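Local atomic coordinates of homocitrate synthase (Sulfolobus acidocaldarius, PDB entry 6KTQ), a protein that catalyses the aldol-type condensation of acetyl-CoA with 2-oxoglutarate to give homocitrate, the first step of lysine biosynthesis through the alpha-aminoadipate pathway. Residues A[103-108]-A[125-130]. Numbering follows the deposited sequence.
With COA (coenzyme A), chain E.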
loop_
_atom_site.group_PDB
_atom_site.type_symbol
_atom_site.label_atom_id
_atom_site.label_comp_id
_atom_site.label_asym_id
_atom_site.label_seq_id
_atom_site.Cartn_x
_atom_site.Cartn_y
_atom_site.Cartn_z
ATOM N N VAL A 103 24.384 1.689 -18.168
ATOM C CA VAL A 103 24.828 0.731 -17.184
ATOM C C VAL A 103 25.743 -0.322 -17.824
ATOM O O VAL A 103 25.426 -0.868 -18.883
ATOM C CB VAL A 103 23.639 0.019 -16.534
ATOM C CG1 VAL A 103 24.115 -0.876 -15.398
ATOM C CG2 VAL A 103 22.580 1.040 -16.083
ATOM N N ALA A 104 26.872 -0.577 -17.172
ATOM C CA ALA A 104 27.798 -1.635 -17.558
ATOM C C ALA A 104 27.765 -2.733 -16.509
ATOM O O ALA A 104 27.777 -2.481 -15.288
ATOM C CB ALA A 104 29.209 -1.089 -17.698
ATOM N N HIS A 105 27.759 -3.963 -16.995
ATOM C CA HIS A 105 27.702 -5.121 -16.147
ATOM C C HIS A 105 29.118 -5.483 -15.708
ATOM O O HIS A 105 30.101 -5.170 -16.412
ATOM C CB HIS A 105 27.067 -6.259 -16.951
ATOM C CG HIS A 105 26.034 -7.043 -16.205
ATOM N ND1 HIS A 105 25.924 -8.410 -16.313
ATOM C CD2 HIS A 105 25.056 -6.654 -15.361
ATOM C CE1 HIS A 105 24.932 -8.833 -15.557
ATOM N NE2 HIS A 105 24.389 -7.786 -14.962
ATOM N N SER A 106 29.229 -6.176 -14.574
ATOM C CA SER A 106 30.523 -6.547 -14.013
ATOM C C SER A 106 30.436 -7.738 -13.059
ATOM O O SER A 106 29.520 -7.824 -12.242
ATOM C CB SER A 106 31.081 -5.346 -13.253
ATOM O OG SER A 106 32.405 -5.545 -12.811
ATOM N N ARG A 107 31.392 -8.668 -13.152
ATOM C CA ARG A 107 31.556 -9.662 -12.106
ATOM C C ARG A 107 32.126 -8.953 -10.899
ATOM O O ARG A 107 32.533 -7.788 -10.977
ATOM C CB ARG A 107 32.494 -10.799 -12.540
ATOM C CG ARG A 107 31.840 -11.731 -13.541
ATOM C CD ARG A 107 32.799 -12.824 -13.955
ATOM N NE ARG A 107 33.948 -12.223 -14.604
ATOM C CZ ARG A 107 35.053 -12.883 -14.919
ATOM N NH1 ARG A 107 35.172 -14.189 -14.654
ATOM N NH2 ARG A 107 36.033 -12.225 -15.518
ATOM N N ALA A 108 32.145 -9.644 -9.780
ATOM C CA ALA A 108 32.834 -9.141 -8.611
ATOM C C ALA A 108 34.308 -9.493 -8.776
ATOM O O ALA A 108 34.825 -10.338 -8.080
ATOM C CB ALA A 108 32.262 -9.755 -7.351
ATOM N N ALA A 125 27.024 -2.331 -12.634
ATOM C CA ALA A 125 26.183 -3.339 -11.985
ATOM C C ALA A 125 26.982 -4.573 -11.700
ATOM O O ALA A 125 27.299 -5.342 -12.617
ATOM C CB ALA A 125 24.990 -3.691 -12.860
ATOM N N ILE A 126 27.325 -4.765 -10.433
ATOM C CA ILE A 126 28.084 -5.931 -10.020
ATOM C C ILE A 126 27.110 -6.993 -9.599
ATOM O O ILE A 126 26.231 -6.740 -8.767
ATOM C CB ILE A 126 29.036 -5.634 -8.848
ATOM C CG1 ILE A 126 30.109 -4.618 -9.270
ATOM C CG2 ILE A 126 29.679 -6.921 -8.383
ATOM C CD1 ILE A 126 30.910 -4.059 -8.111
ATOM N N PHE A 127 27.267 -8.175 -10.177
ATOM C CA PHE A 127 26.405 -9.302 -9.854
ATOM C C PHE A 127 27.129 -10.371 -9.068
ATOM O O PHE A 127 28.328 -10.543 -9.214
ATOM C CB PHE A 127 25.759 -9.889 -11.131
ATOM C CG PHE A 127 26.738 -10.373 -12.166
ATOM C CD1 PHE A 127 27.215 -9.507 -13.154
ATOM C CD2 PHE A 127 27.133 -11.703 -12.189
ATOM C CE1 PHE A 127 28.101 -9.956 -14.119
ATOM C CE2 PHE A 127 28.009 -12.166 -13.148
ATOM C CZ PHE A 127 28.501 -11.299 -14.106
ATOM N N TYR A 128 26.396 -11.069 -8.206
ATOM C CA TYR A 128 26.919 -12.241 -7.519
ATOM C C TYR A 128 25.754 -13.108 -7.119
ATOM O O TYR A 128 24.682 -12.608 -6.774
ATOM C CB TYR A 128 27.729 -11.831 -6.270
ATOM C CG TYR A 128 28.838 -12.780 -5.859
ATOM C CD1 TYR A 128 30.130 -12.649 -6.380
ATOM C CD2 TYR A 128 28.615 -13.781 -4.915
ATOM C CE1 TYR A 128 31.157 -13.523 -5.987
ATOM C CE2 TYR A 128 29.628 -14.655 -4.522
ATOM C CZ TYR A 128 30.888 -14.520 -5.054
ATOM O OH TYR A 128 31.868 -15.399 -4.665
ATOM N N GLY A 129 25.993 -14.410 -7.113
ATOM C CA GLY A 129 24.968 -15.394 -6.844
ATOM C C GLY A 129 24.916 -15.617 -5.355
ATOM O O GLY A 129 25.901 -16.029 -4.775
ATOM N N ILE A 130 23.764 -15.365 -4.734
ATOM C CA ILE A 130 23.688 -15.425 -3.278
ATOM C C ILE A 130 22.759 -16.494 -2.703
ATOM O O ILE A 130 22.544 -16.550 -1.476
ATOM C CB ILE A 130 23.459 -14.031 -2.678
ATOM C CG1 ILE A 130 22.305 -13.278 -3.322
ATOM C CG2 ILE A 130 24.699 -13.190 -2.859
ATOM C CD1 ILE A 130 20.974 -13.936 -3.104
HETATM N N1A COA E . 31.959 -12.711 -9.592
HETATM C C2A COA E . 33.197 -13.274 -9.648
HETATM N N3A COA E . 33.466 -14.432 -10.322
HETATM C C4A COA E . 32.489 -15.107 -10.957
HETATM C C5A COA E . 31.131 -14.559 -10.946
HETATM C C6A COA E . 30.909 -13.303 -10.202
HETATM N N6A COA E . 29.671 -12.775 -10.163
HETATM N N7A COA E . 30.368 -15.408 -11.662
HETATM C C8A COA E . 31.169 -16.427 -12.091
HETATM N N9A COA E . 32.421 -16.240 -11.657
HETATM C C1B COA E . 33.604 -17.046 -11.989
HETATM C C2B COA E . 33.504 -18.519 -11.702
HETATM O O2B COA E . 33.740 -18.845 -10.345
HETATM C C3B COA E . 34.601 -19.013 -12.617
HETATM O O3B COA E . 35.901 -18.695 -12.173
HETATM P P3B COA E . 37.084 -19.753 -12.396
HETATM O O7A COA E . 38.006 -19.346 -11.306
HETATM O O8A COA E . 37.539 -19.448 -13.809
HETATM O O9A COA E . 36.476 -21.107 -12.238
HETATM C C4B COA E . 34.370 -18.226 -13.881
HETATM O O4B COA E . 33.805 -16.975 -13.417
HETATM C C5B COA E . 33.524 -19.236 -14.645
HETATM O O5B COA E . 33.298 -18.951 -15.961
HETATM P P1A COA E . 34.152 -19.236 -17.292
HETATM O O1A COA E . 33.056 -18.692 -18.131
HETATM O O2A COA E . 34.639 -20.646 -17.491
HETATM O O3A COA E . 35.375 -18.213 -17.056
HETATM P P2A COA E . 36.238 -17.459 -18.147
HETATM O O4A COA E . 36.703 -18.446 -19.186
HETATM O O5A COA E . 37.205 -16.583 -17.400
HETATM O O6A COA E . 35.232 -16.426 -18.830
HETATM C CBP COA E . 33.689 -14.572 -18.954
HETATM C CCP COA E . 34.581 -15.418 -18.040
HETATM C CDP COA E . 32.941 -13.498 -18.149
HETATM C CEP COA E . 34.574 -13.875 -19.995
HETATM C CAP COA E . 32.738 -15.537 -19.668
HETATM O OAP COA E . 32.058 -16.421 -18.767
HETATM C C9P COA E . 31.713 -14.790 -20.457
HETATM O O9P COA E . 32.064 -14.187 -21.445
HETATM N N8P COA E . 30.466 -14.840 -19.982
HETATM C C7P COA E . 29.330 -14.187 -20.604
HETATM C C6P COA E . 28.714 -13.156 -19.646
HETATM C C5P COA E . 28.089 -13.871 -18.464
HETATM O O5P COA E . 28.420 -15.036 -18.200
HETATM N N4P COA E . 27.203 -13.173 -17.739
HETATM C C3P COA E . 26.623 -13.756 -16.530
HETATM C C2P COA E . 25.429 -13.003 -15.970
HETATM S S1P COA E . 25.071 -13.790 -14.370
#
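With CG placed between its own backbone N and carbonyl carbon (chi1 59°), F127 turns its ring toward the 103-108 segment, where it meets H105 and R107. The H105 ring, turned by an unusual chi1 of -136°, receives F127 CD1 over one face, 3.4 Å from H105 CE1; the two rings form an offset stack with planes 23° apart. R107 works on F127 differently: its CA sits over a face in a CH-pi contact, while R107 CG reaches F127 CZ at 3.4 Å. On the opposite face of the phenyl ring lies C2P of the coenzyme A thiol arm.

The backbones beneath are a parallel pair joined by helix 110-118 in a beta-alpha-beta crossover of the TIM barrel. A125 N donates to A104 O at 2.8 Å, F127 N gives S106 O a bond of 3.1 Å, and a weak bond runs from S106 N to A125 O. On the side away from H105, I126 CG2 packs against A108.

Just past the paired residues, the two segments read the adenine jointly: A108 N donates to COA N1A at 3.1 Å, and F127 O accepts from COA N6A at 2.8 Å. R107 lays CB, CG and CD against the base; its NE forms a salt bridge with D112 and its NH1 a weak bond to the ribose O4B.

Replacing F127 with an alanine is likely to leave the H105 ring without its stacking partner and to open a gap beside the thiol arm. Since H105 NE2 hydrogen-bonds 2-oxoglutarate, the F127 ring, touching both H105 and coenzyme A, probably helps to bring the two pockets together, and the backbone N-H of A108 facing N1A and the carbonyl of F127 facing N6A are consistent with recognition of the adenine edge.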